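Local atomic coordinates of carboxylesterase (Est-2) (Archaeoglobus fulgidus, PDB entry 5FRD), a protein that probably hydrolyses carboxylic esters as a thermophilic member of the alpha/beta-hydrolase family, and binds coenzyme A in the vicinity of its active site. Residues 5-10 with 77-82; 109-114 with 190-195; 140-145 with 200-205; 123-128 with 164-169. All blocks are in the same frame, centred on the assembly; numbering follows the deposited sequence. Where two conformers were deposited one is given.

Interaction 1. Residues 5-10 with 77-82; sequences VFIDVD and KKTVGK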
# COMPACT_ATOMS: atom_id res chain seq x y z
N VAL A 5 7.92 -9.30 14.14
CA VAL A 5 8.82 -8.53 15.02
C VAL A 5 8.09 -7.34 15.55
O VAL A 5 7.02 -6.95 15.05
CB VAL A 5 10.10 -8.09 14.32
CG1 VAL A 5 10.90 -9.30 13.87
CG2 VAL A 5 9.81 -7.17 13.14
N PHE A 6 8.67 -6.73 16.57
CA PHE A 6 8.11 -5.54 17.21
C PHE A 6 9.21 -4.53 17.40
O PHE A 6 10.31 -4.90 17.79
CB PHE A 6 7.48 -5.92 18.55
CG PHE A 6 6.30 -6.84 18.43
CD1 PHE A 6 6.48 -8.21 18.38
CD2 PHE A 6 5.02 -6.32 18.30
CE1 PHE A 6 5.38 -9.06 18.22
CE2 PHE A 6 3.93 -7.17 18.16
CZ PHE A 6 4.12 -8.52 18.11
N ILE A 7 8.86 -3.28 17.18
CA ILE A 7 9.72 -2.11 17.43
C ILE A 7 8.89 -1.08 18.18
O ILE A 7 7.68 -1.21 18.36
CB ILE A 7 10.28 -1.51 16.12
CG1 ILE A 7 9.18 -0.91 15.26
CG2 ILE A 7 11.10 -2.55 15.39
CD1 ILE A 7 9.69 -0.16 14.06
N ASP A 8 9.58 -0.02 18.64
CA ASP A 8 8.91 1.08 19.32
C ASP A 8 9.15 2.36 18.54
O ASP A 8 10.29 2.66 18.18
CB ASP A 8 9.47 1.25 20.73
CG ASP A 8 8.77 2.37 21.48
OD1 ASP A 8 7.65 2.14 21.97
OD2 ASP A 8 9.33 3.50 21.54
N VAL A 9 8.07 3.08 18.25
CA VAL A 9 8.15 4.40 17.66
C VAL A 9 7.50 5.41 18.62
O VAL A 9 6.29 5.49 18.71
CB VAL A 9 7.48 4.47 16.27
CG1 VAL A 9 7.52 5.88 15.70
CG2 VAL A 9 8.17 3.48 15.33
N ASP A 10 8.36 6.19 19.31
CA ASP A 10 7.89 7.20 20.29
C ASP A 10 6.88 6.65 21.30
O ASP A 10 5.89 7.30 21.62
CB ASP A 10 7.26 8.38 19.56
CG ASP A 10 8.19 9.03 18.57
OD1 ASP A 10 9.42 8.85 18.70
OD2 ASP A 10 7.68 9.70 17.66
N LYS A 77 13.36 3.19 8.90
CA LYS A 77 14.70 3.52 9.40
C LYS A 77 15.21 2.48 10.40
O LYS A 77 16.38 2.11 10.37
CB LYS A 77 14.69 4.90 10.04
CG LYS A 77 14.60 6.05 9.06
CD LYS A 77 14.34 7.36 9.80
CE LYS A 77 14.18 8.52 8.84
NZ LYS A 77 13.87 9.79 9.57
N LYS A 78 14.32 1.99 11.28
CA LYS A 78 14.69 1.05 12.36
C LYS A 78 14.85 -0.39 11.92
O LYS A 78 15.35 -1.22 12.67
CB LYS A 78 13.66 1.12 13.50
CG LYS A 78 13.73 2.41 14.32
CD LYS A 78 12.54 2.52 15.27
CE LYS A 78 12.41 3.91 15.88
NZ LYS A 78 13.53 4.23 16.80
N THR A 79 14.37 -0.72 10.71
CA THR A 79 14.42 -2.09 10.24
C THR A 79 15.41 -2.29 9.11
O THR A 79 16.30 -3.13 9.20
CB THR A 79 13.00 -2.58 9.82
OG1 THR A 79 12.43 -1.67 8.89
CG2 THR A 79 12.11 -2.74 11.02
N VAL A 80 15.26 -1.53 8.03
CA VAL A 80 16.09 -1.67 6.83
C VAL A 80 16.95 -0.45 6.50
O VAL A 80 17.87 -0.58 5.70
CB VAL A 80 15.25 -2.08 5.60
CG1 VAL A 80 14.80 -3.54 5.76
CG2 VAL A 80 14.06 -1.19 5.41
N GLY A 81 16.69 0.70 7.11
CA GLY A 81 17.51 1.89 6.90
C GLY A 81 17.09 2.67 5.68
O GLY A 81 16.70 3.82 5.82
N LYS A 82 17.22 2.02 4.53
CA LYS A 82 16.73 2.55 3.25
C LYS A 82 16.07 1.41 2.50
O LYS A 82 16.43 0.26 2.68
CB LYS A 82 17.86 3.13 2.41
CG LYS A 82 18.64 4.22 3.10
CD LYS A 82 19.62 4.85 2.13
CE LYS A 82 20.51 5.88 2.81
NZ LYS A 82 19.82 7.17 3.07
O HOH W 1 13.00 2.52 19.05
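Ile7, Val9 and Lys78 meet in a small, mainly apolar surface contact that lays the edge strand of an alpha/beta-hydrolase sheet beside the C-terminal part of helix 65-79. Strand 3-9 is outermost in the sheet of this chain, with strand 12-18 as its partner: the backbone of Ile7 is hydrogen-bonded to that of Val14. The contact with the helix is made through side chains, one of which also meets a backbone oxygen of the strand; the nearest CA atoms, those of Ile7 and Lys78, are 7.8 Å apart, and no direct hydrogen bond joins the two segments.

Ile7 points at the helix and divides its branches between two residues. With CG1 held between the backbone N and the carbonyl carbon (chi1 66°), CD1 runs out to Lys78 CD at 4.1 Å, while CG2 faces the methyl CG2 of Thr79 at a loose 4.5 Å. The hydroxyl of Thr79 is occupied by Ser75 O within its own helix, which leaves the methyl for the strand. Val9, buried, adds CG2 against Lys78 CE at 4.3 Å and packs further on Tyr71 and Ser75.

Lys78, modelled in two conformers, lends its hydrocarbon chain to this packing in the one described. Extended as far as CE, it places that carbon 3.4 Å from Asp8 O and then bends (chi4 -68°). Lys78 NZ stays 6.4 Å from Asp8 OD2, too far for a salt bridge; Asp8 OD2 instead accepts a hydrogen bond from the backbone N of Gly11. A water completes the link, accepting from Lys78 NZ at 2.9 Å and donating to Asp8 O at 2.8 Å.

Interaction 2. Residues 109-114 with 190-195; sequences LVLVGT and VPTLVI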
# COMPACT_ATOMS: atom_id res chain seq x y z
N LEU A 109 10.23 3.66 -5.52
CA LEU A 109 8.83 3.62 -5.12
C LEU A 109 8.09 2.61 -5.97
O LEU A 109 8.33 2.55 -7.17
CB LEU A 109 8.19 4.98 -5.30
CG LEU A 109 8.47 6.05 -4.27
CD1 LEU A 109 7.83 7.37 -4.68
CD2 LEU A 109 7.88 5.67 -2.92
N VAL A 110 7.20 1.85 -5.37
CA VAL A 110 6.32 0.94 -6.08
C VAL A 110 4.93 1.33 -5.64
O VAL A 110 4.56 1.19 -4.49
CB VAL A 110 6.65 -0.51 -5.83
CG1 VAL A 110 5.66 -1.39 -6.61
CG2 VAL A 110 8.08 -0.83 -6.16
N LEU A 111 4.16 1.90 -6.56
CA LEU A 111 2.84 2.44 -6.30
C LEU A 111 1.85 1.45 -6.89
O LEU A 111 1.79 1.26 -8.10
CB LEU A 111 2.69 3.81 -6.96
CG LEU A 111 3.67 4.85 -6.45
CD1 LEU A 111 3.53 6.11 -7.28
CD2 LEU A 111 3.47 5.14 -4.96
N VAL A 112 1.09 0.81 -6.02
CA VAL A 112 0.21 -0.29 -6.38
C VAL A 112 -1.23 0.11 -6.07
O VAL A 112 -1.56 0.40 -4.92
CB VAL A 112 0.54 -1.57 -5.58
CG1 VAL A 112 -0.30 -2.72 -6.11
CG2 VAL A 112 2.04 -1.91 -5.64
N GLY A 113 -2.12 0.09 -7.07
CA GLY A 113 -3.52 0.35 -6.80
C GLY A 113 -3.72 1.60 -5.94
O GLY A 113 -4.32 1.56 -4.85
N THR A 114 -3.18 2.73 -6.40
CA THR A 114 -3.22 3.94 -5.62
C THR A 114 -3.42 5.14 -6.52
O THR A 114 -3.88 4.99 -7.64
CB THR A 114 -1.96 3.99 -4.71
OG1 THR A 114 -2.06 5.06 -3.76
CG2 THR A 114 -0.69 4.12 -5.48
N VAL A 190 13.24 9.29 -7.88
CA VAL A 190 13.71 7.91 -7.78
C VAL A 190 13.01 7.02 -8.80
O VAL A 190 11.91 7.39 -9.27
CB VAL A 190 13.56 7.32 -6.36
CG1 VAL A 190 14.44 8.05 -5.37
CG2 VAL A 190 12.11 7.29 -5.89
N PRO A 191 13.59 5.87 -9.12
CA PRO A 191 12.90 4.94 -9.99
C PRO A 191 11.56 4.54 -9.38
O PRO A 191 11.47 4.34 -8.16
CB PRO A 191 13.84 3.74 -10.09
CG PRO A 191 15.19 4.32 -9.76
CD PRO A 191 14.93 5.36 -8.74
N THR A 192 10.56 4.39 -10.22
CA THR A 192 9.21 4.11 -9.78
C THR A 192 8.63 3.01 -10.65
O THR A 192 8.79 3.00 -11.87
CB THR A 192 8.37 5.40 -9.81
OG1 THR A 192 8.92 6.38 -8.88
CG2 THR A 192 6.97 5.18 -9.35
N LEU A 193 7.93 2.09 -10.01
CA LEU A 193 7.15 1.05 -10.68
C LEU A 193 5.71 1.28 -10.31
O LEU A 193 5.40 1.48 -9.12
CB LEU A 193 7.60 -0.34 -10.25
CG LEU A 193 6.85 -1.52 -10.86
CD1 LEU A 193 7.08 -1.57 -12.37
CD2 LEU A 193 7.31 -2.79 -10.21
N VAL A 194 4.83 1.32 -11.31
CA VAL A 194 3.41 1.61 -11.08
C VAL A 194 2.66 0.37 -11.51
O VAL A 194 2.82 -0.08 -12.66
CB VAL A 194 2.96 2.85 -11.87
CG1 VAL A 194 1.51 3.17 -11.63
CG2 VAL A 194 3.84 4.07 -11.55
N ILE A 195 1.90 -0.25 -10.61
CA ILE A 195 1.25 -1.52 -10.86
C ILE A 195 -0.24 -1.38 -10.60
O ILE A 195 -0.63 -0.87 -9.54
CB ILE A 195 1.80 -2.66 -9.98
CG1 ILE A 195 3.31 -2.86 -10.17
CG2 ILE A 195 1.06 -3.96 -10.24
CD1 ILE A 195 3.95 -3.88 -9.22
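Leu109, Leu111 and Ile195 carry the pairing of strands 106-112 and 192-197, parallel neighbours in the sheet of the alpha/beta-hydrolase fold. Their axes run 12° apart, and each of the three residues spans one residue of the other strand with its backbone. Leu109 donates to Pro191 O and accepts from Leu193 N, bracketing Thr192; Leu111 brackets Val194 likewise, between Leu193 O and Ile195 N. From the other strand Ile195 brackets Val112 in the same way, its N bonding to Leu111 O and its O receiving Gly113 N.

Leu109 and Leu111 lie on the same side of the sheet as Thr192 and Val194. The side chain of Leu109 crosses that of Val190 at about a right angle, CG to CG2 at 4.2 Å, and its CB rests 3.9 Å from Thr192 OG1. Leu111 sends CD1 obliquely to Thr192 CG2 at 4.1 Å, and Phe211 of helix 205-214 packs on Leu111 and Val194. Thr192 OG1 also donates to Val190 O (3.2 Å), from well above the carbonyl plane. An alanine here has neither hydroxyl nor methyl, which would probably leave Val190 O without this partner and a gap beside Leu111 CD1.

On the reverse face, Ile195 turns CG1 to the side remote from its carbonyl carbon (chi1 -58°) and, extended from there, brings CD1 to Val110 CG1 at 4.0 Å. Phe238 and Phe245 of helix 235-249 cover this side. Gly113, with positive phi, takes the chain out of the strand towards the presumed catalytic residues, its N still bonded to Ile195 O at 3.0 Å.

Interaction 3. Residues 140-145 with 200-205; sequences LSMAFA and DKLTPL. With COA (coenzyme A), chain C.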
# COMPACT_ATOMS: atom_id res chain seq x y z
N LEU A 140 -15.86 -4.09 -2.20
CA LEU A 140 -15.17 -5.30 -2.63
C LEU A 140 -15.52 -5.77 -4.03
O LEU A 140 -14.68 -6.37 -4.72
CB LEU A 140 -15.36 -6.42 -1.60
CG LEU A 140 -14.64 -6.09 -0.28
CD1 LEU A 140 -14.70 -7.29 0.64
CD2 LEU A 140 -13.18 -5.69 -0.42
N SER A 141 -16.73 -5.41 -4.51
CA SER A 141 -17.08 -5.65 -5.91
C SER A 141 -16.17 -4.88 -6.88
O SER A 141 -16.01 -5.27 -8.03
CB SER A 141 -18.56 -5.28 -6.20
OG SER A 141 -18.78 -3.88 -6.26
N MET A 142 -15.58 -3.79 -6.39
CA MET A 142 -14.69 -2.93 -7.15
C MET A 142 -13.20 -3.26 -6.93
O MET A 142 -12.33 -2.63 -7.53
CB MET A 142 -14.95 -1.48 -6.75
CG MET A 142 -16.36 -1.01 -7.10
SD MET A 142 -16.85 0.56 -6.39
CE MET A 142 -15.91 1.65 -7.43
N ALA A 143 -12.96 -4.26 -6.07
CA ALA A 143 -11.60 -4.62 -5.62
C ALA A 143 -11.12 -6.00 -6.00
O ALA A 143 -9.91 -6.26 -5.95
CB ALA A 143 -11.47 -4.48 -4.12
N PHE A 144 -12.03 -6.90 -6.39
CA PHE A 144 -11.71 -8.28 -6.76
C PHE A 144 -12.29 -8.56 -8.12
O PHE A 144 -13.43 -8.16 -8.40
CB PHE A 144 -12.30 -9.24 -5.74
CG PHE A 144 -11.53 -9.35 -4.47
CD1 PHE A 144 -10.42 -10.16 -4.39
CD2 PHE A 144 -11.89 -8.61 -3.35
CE1 PHE A 144 -9.70 -10.28 -3.21
CE2 PHE A 144 -11.18 -8.75 -2.18
CZ PHE A 144 -10.09 -9.58 -2.11
N ALA A 145 -11.54 -9.31 -8.92
CA ALA A 145 -12.03 -9.75 -10.23
C ALA A 145 -12.97 -10.92 -10.10
O ALA A 145 -13.80 -11.15 -10.98
CB ALA A 145 -10.86 -10.12 -11.10
N ASP A 200 -9.23 -3.10 -11.89
CA ASP A 200 -9.38 -2.29 -10.67
C ASP A 200 -10.35 -1.11 -10.90
O ASP A 200 -10.11 -0.28 -11.78
CB ASP A 200 -7.98 -1.76 -10.27
CG ASP A 200 -7.93 -1.09 -8.90
OD1 ASP A 200 -8.96 -0.64 -8.37
OD2 ASP A 200 -6.80 -1.02 -8.35
N LYS A 201 -11.41 -1.03 -10.08
CA LYS A 201 -12.37 0.07 -10.17
C LYS A 201 -12.27 1.07 -9.03
O LYS A 201 -12.87 2.14 -9.07
CB LYS A 201 -13.79 -0.49 -10.29
CG LYS A 201 -13.99 -1.27 -11.58
CD LYS A 201 -15.43 -1.47 -11.97
CE LYS A 201 -15.99 -0.43 -12.93
NZ LYS A 201 -17.47 -0.30 -12.77
N LEU A 202 -11.50 0.74 -7.99
CA LEU A 202 -11.29 1.68 -6.90
C LEU A 202 -10.22 2.70 -7.26
O LEU A 202 -10.34 3.87 -6.92
CB LEU A 202 -10.92 0.95 -5.60
CG LEU A 202 -12.03 0.12 -4.96
CD1 LEU A 202 -11.49 -0.70 -3.81
CD2 LEU A 202 -13.15 1.07 -4.50
N THR A 203 -9.15 2.22 -7.88
CA THR A 203 -8.04 3.07 -8.32
C THR A 203 -7.75 2.60 -9.75
O THR A 203 -6.96 1.73 -9.98
CB THR A 203 -6.80 2.93 -7.41
OG1 THR A 203 -6.43 1.57 -7.26
CG2 THR A 203 -7.06 3.49 -6.03
N PRO A 204 -8.47 3.19 -10.72
CA PRO A 204 -8.45 2.61 -12.06
C PRO A 204 -7.20 2.96 -12.86
O PRO A 204 -6.29 3.68 -12.39
CB PRO A 204 -9.71 3.20 -12.70
CG PRO A 204 -9.92 4.47 -11.98
CD PRO A 204 -9.47 4.24 -10.57
N LEU A 205 -7.16 2.48 -14.10
CA LEU A 205 -6.02 2.67 -14.97
C LEU A 205 -5.59 4.12 -15.06
O LEU A 205 -4.41 4.41 -14.98
CB LEU A 205 -6.35 2.17 -16.36
CG LEU A 205 -5.28 2.36 -17.42
CD1 LEU A 205 -4.00 1.60 -17.07
CD2 LEU A 205 -5.80 1.90 -18.77
N1A COA C . -5.47 10.51 -10.76
C2A COA C . -5.80 11.16 -11.89
N3A COA C . -6.93 11.88 -11.97
C4A COA C . -7.76 11.99 -10.92
C5A COA C . -7.47 11.32 -9.67
C6A COA C . -6.23 10.56 -9.63
N6A COA C . -5.90 9.89 -8.51
N7A COA C . -8.46 11.57 -8.79
C8A COA C . -9.31 12.38 -9.44
N9A COA C . -8.89 12.62 -10.70
C1B COA C . -9.61 13.43 -11.70
C2B COA C . -10.83 12.67 -12.12
O2B COA C . -10.49 11.76 -13.17
C3B COA C . -11.77 13.80 -12.51
O3B COA C . -11.48 14.22 -13.84
P3B COA C . -12.64 14.53 -14.92
O7A COA C . -13.34 15.71 -14.28
O8A COA C . -13.43 13.25 -14.99
O9A COA C . -11.86 14.84 -16.18
C4B COA C . -11.42 14.91 -11.53
O4B COA C . -10.08 14.63 -11.10
C5B COA C . -12.34 15.00 -10.32
O5B COA C . -12.34 13.74 -9.63
P1A COA C . -12.50 13.66 -8.04
O1A COA C . -11.64 14.64 -7.37
O2A COA C . -12.27 12.18 -7.70
O3A COA C . -14.01 14.08 -7.66
P2A COA C . -15.41 13.57 -8.27
O4A COA C . -16.39 14.27 -7.37
O5A COA C . -15.40 13.70 -9.76
O6A COA C . -15.49 11.97 -8.03
CBP COA C . -15.65 9.90 -6.89
CCP COA C . -15.55 11.41 -6.72
CDP COA C . -15.65 9.27 -5.50
CEP COA C . -16.97 9.58 -7.62
CAP COA C . -14.43 9.40 -7.71
OAP COA C . -13.20 9.85 -7.09
C9P COA C . -14.41 7.90 -7.85
O9P COA C . -15.24 7.34 -8.54
N8P COA C . -13.42 7.24 -7.23
C7P COA C . -13.15 5.81 -7.40
C6P COA C . -13.86 4.92 -6.38
C5P COA C . -13.38 4.95 -4.95
O5P COA C . -14.18 5.09 -4.02
N4P COA C . -12.08 4.75 -4.74
C3P COA C . -11.50 4.64 -3.41
C2P COA C . -10.11 5.22 -3.41
S1P COA C . -9.36 4.92 -1.80
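One backbone hydrogen bond, from Lys201 N to Met142 O at 3.1 Å, ties the end of helix 132-141 to the loop after strand 192-197. The donor lies in the plane of the Met142 carbonyl, and the bond is fairly straight, at 157°.

Apolar packing accompanies it. Met142 CB sits 3.8 Å from Leu202 CG, the two side chains crossing at about a right angle, and Ala143 CB meets Leu202 CD1 at the same separation. Lys201 crosses Met142 at about a right angle, CB near CB, whereas its amino end leads away. The bend of Met142 at chi3 (75°) folds CE over the loop, 3.5 Å from Lys201 O, where it also borders the pantetheine arm of coenzyme A at C6P.

A single backbone hydrogen bond holds the ligand here: its amide N4P donates to Leu202 O (2.9 Å), while Leu202 CD2 packs 3.8 Å from the same nitrogen. Arg117 and Leu121 N also hydrogen-bond the ligand.

Polar bonds inside the loop gather on Asp200. Its OD1 accepts from Thr203 N at 2.9 Å in an Asx motif, and OD2 from the Thr203 hydroxyl, both donors lying above the carboxylate plane; OD2 is bonded to His228 ND1 as well. An alanine in its place would probably leave Thr203 N and His228 ND1 without their carboxylate partner and the loop free to shift. This geometry is consistent with the acid of a Ser89-His228-Asp200 catalytic triad on the loop following its strand in an alpha/beta-hydrolase, here adjoining the coenzyme A pocket.

Interaction 4. Residues 123-128 with 164-169; sequences EILEGL and VLHLDL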
# COMPACT_ATOMS: atom_id res chain seq x y z
N GLU A 123 -21.33 6.56 -1.34
CA GLU A 123 -22.08 5.32 -1.05
C GLU A 123 -21.28 4.29 -0.22
O GLU A 123 -21.84 3.47 0.51
CB GLU A 123 -22.55 4.72 -2.37
CG GLU A 123 -23.54 3.57 -2.24
CD GLU A 123 -24.20 3.18 -3.57
OE1 GLU A 123 -23.79 3.70 -4.63
OE2 GLU A 123 -25.13 2.34 -3.55
N ILE A 124 -19.96 4.30 -0.36
CA ILE A 124 -19.10 3.47 0.50
C ILE A 124 -18.90 4.21 1.81
O ILE A 124 -19.17 3.68 2.86
CB ILE A 124 -17.73 3.14 -0.17
CG1 ILE A 124 -17.89 2.30 -1.45
CG2 ILE A 124 -16.79 2.41 0.82
CD1 ILE A 124 -16.65 2.11 -2.32
N LEU A 125 -18.37 5.43 1.76
CA LEU A 125 -17.87 6.09 2.94
C LEU A 125 -19.01 6.40 3.93
O LEU A 125 -18.87 6.11 5.11
CB LEU A 125 -17.04 7.33 2.52
CG LEU A 125 -16.30 8.11 3.59
CD1 LEU A 125 -15.28 7.24 4.31
CD2 LEU A 125 -15.62 9.32 2.98
N GLU A 126 -20.14 6.91 3.43
CA GLU A 126 -21.31 7.19 4.27
C GLU A 126 -22.11 5.92 4.54
O GLU A 126 -22.75 5.79 5.58
CB GLU A 126 -22.23 8.24 3.63
CG GLU A 126 -21.64 9.64 3.38
CD GLU A 126 -20.84 10.17 4.56
OE1 GLU A 126 -21.45 10.60 5.56
OE2 GLU A 126 -19.60 10.16 4.47
N GLY A 127 -22.07 4.96 3.61
CA GLY A 127 -22.75 3.68 3.77
C GLY A 127 -22.20 2.83 4.92
O GLY A 127 -22.93 2.02 5.51
N LEU A 128 -20.94 3.03 5.29
CA LEU A 128 -20.36 2.25 6.38
C LEU A 128 -20.89 2.55 7.79
O LEU A 128 -20.78 1.69 8.67
CB LEU A 128 -18.86 2.43 6.47
CG LEU A 128 -18.04 1.78 5.39
CD1 LEU A 128 -16.65 2.37 5.43
CD2 LEU A 128 -18.01 0.27 5.55
N VAL A 164 -12.24 1.11 11.94
CA VAL A 164 -10.91 1.47 11.40
C VAL A 164 -10.98 1.65 9.89
O VAL A 164 -10.32 2.54 9.35
CB VAL A 164 -9.82 0.47 11.83
CG1 VAL A 164 -8.49 0.71 11.13
CG2 VAL A 164 -9.58 0.59 13.33
N LEU A 165 -11.75 0.83 9.18
CA LEU A 165 -11.89 0.98 7.75
C LEU A 165 -12.43 2.36 7.42
O LEU A 165 -11.92 3.02 6.52
CB LEU A 165 -12.79 -0.10 7.19
CG LEU A 165 -13.15 -0.03 5.73
CD1 LEU A 165 -11.92 -0.15 4.83
CD2 LEU A 165 -14.18 -1.10 5.35
N HIS A 166 -13.46 2.79 8.15
CA HIS A 166 -14.03 4.11 7.90
C HIS A 166 -13.02 5.21 8.22
O HIS A 166 -12.88 6.16 7.42
CB HIS A 166 -15.32 4.30 8.70
CG HIS A 166 -15.98 5.61 8.44
ND1 HIS A 166 -15.81 6.70 9.28
CD2 HIS A 166 -16.78 6.02 7.44
CE1 HIS A 166 -16.49 7.72 8.79
NE2 HIS A 166 -17.09 7.34 7.69
N LEU A 167 -12.27 5.10 9.30
CA LEU A 167 -11.23 6.09 9.61
C LEU A 167 -10.19 6.17 8.51
O LEU A 167 -9.83 7.26 8.05
CB LEU A 167 -10.54 5.79 10.93
CG LEU A 167 -11.38 5.97 12.20
CD1 LEU A 167 -10.58 5.50 13.40
CD2 LEU A 167 -11.84 7.41 12.39
N ASP A 168 -9.72 5.02 8.05
CA ASP A 168 -8.70 4.96 6.99
C ASP A 168 -9.23 5.57 5.70
O ASP A 168 -8.53 6.31 5.02
CB ASP A 168 -8.32 3.49 6.69
CG ASP A 168 -7.50 2.83 7.78
OD1 ASP A 168 -6.95 3.50 8.68
OD2 ASP A 168 -7.39 1.55 7.73
N LEU A 169 -10.45 5.22 5.29
CA LEU A 169 -11.04 5.74 4.07
C LEU A 169 -11.29 7.23 4.18
O LEU A 169 -11.20 7.93 3.17
CB LEU A 169 -12.31 5.00 3.69
CG LEU A 169 -12.09 3.56 3.22
CD1 LEU A 169 -13.46 2.91 3.04
CD2 LEU A 169 -11.32 3.49 1.92
O HOH W 2 -17.82 9.69 6.65
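His166 and Leu125 meet edge-on, the imidazole turning CD2 towards Leu125 O at 3.1 Å, close to the ring plane. The ring gets there because CG stands opposite the backbone N (chi1 -178°), swinging it from helix 162-173 across to the neighbouring helical segment. Also in the ring plane, a water lies 2.7 Å from His166 NE2 and donates to OE2 of Glu126, in the conformer described; the other oxygen, OE1, forms a salt bridge with Lys129.

The leucines sort their branches. Leu125, its CG turned away from the backbone N (chi1 -174°), pushes CD1 between the imidazole and Leu169 CB, 3.7 Å from His166 CD2. Leu128 CD1 lies against the backbone side of His166 and reaches Leu169 CD1 at 4.0 Å, whereas its CD2 turns to Leu165 CD2. Leu169 CD1 also receives Ile124 CG2, the two side chains crossing at about a right angle. Ile124 and Leu128 continue onto helix 132-141, through Leu138 and Ala135.

These helices belong to the insertion between strands 106-112 and 192-197, the place of the helical cap in alpha/beta-hydrolases; through Ile124, close to bound coenzyme A, this packing borders the ligand pocket.

In the fold
Interaction 1 closes first along the chain and lies apart, its centre about 32 Å from that of interaction 3, on the opposite side of the molecule. It shares the mixed sheet with interaction 2: strand 3-9 is an outer edge, whereas strands 106-112 and 192-197 lie inside it. Interaction 4 is nested within the largely helical insertion that interaction 2 closes, while interaction 3 crosses both. Interactions 2 and 3 touch, Gly113 O and Thr203 OG1 being 3.2 Å apart in a probable hydrogen bond; interactions 3 and 4 touch through Leu202 CD2 and Ile124 CD1. Interaction 3 thus links the end of a central strand to the cap-like helices, beside bound coenzyme A.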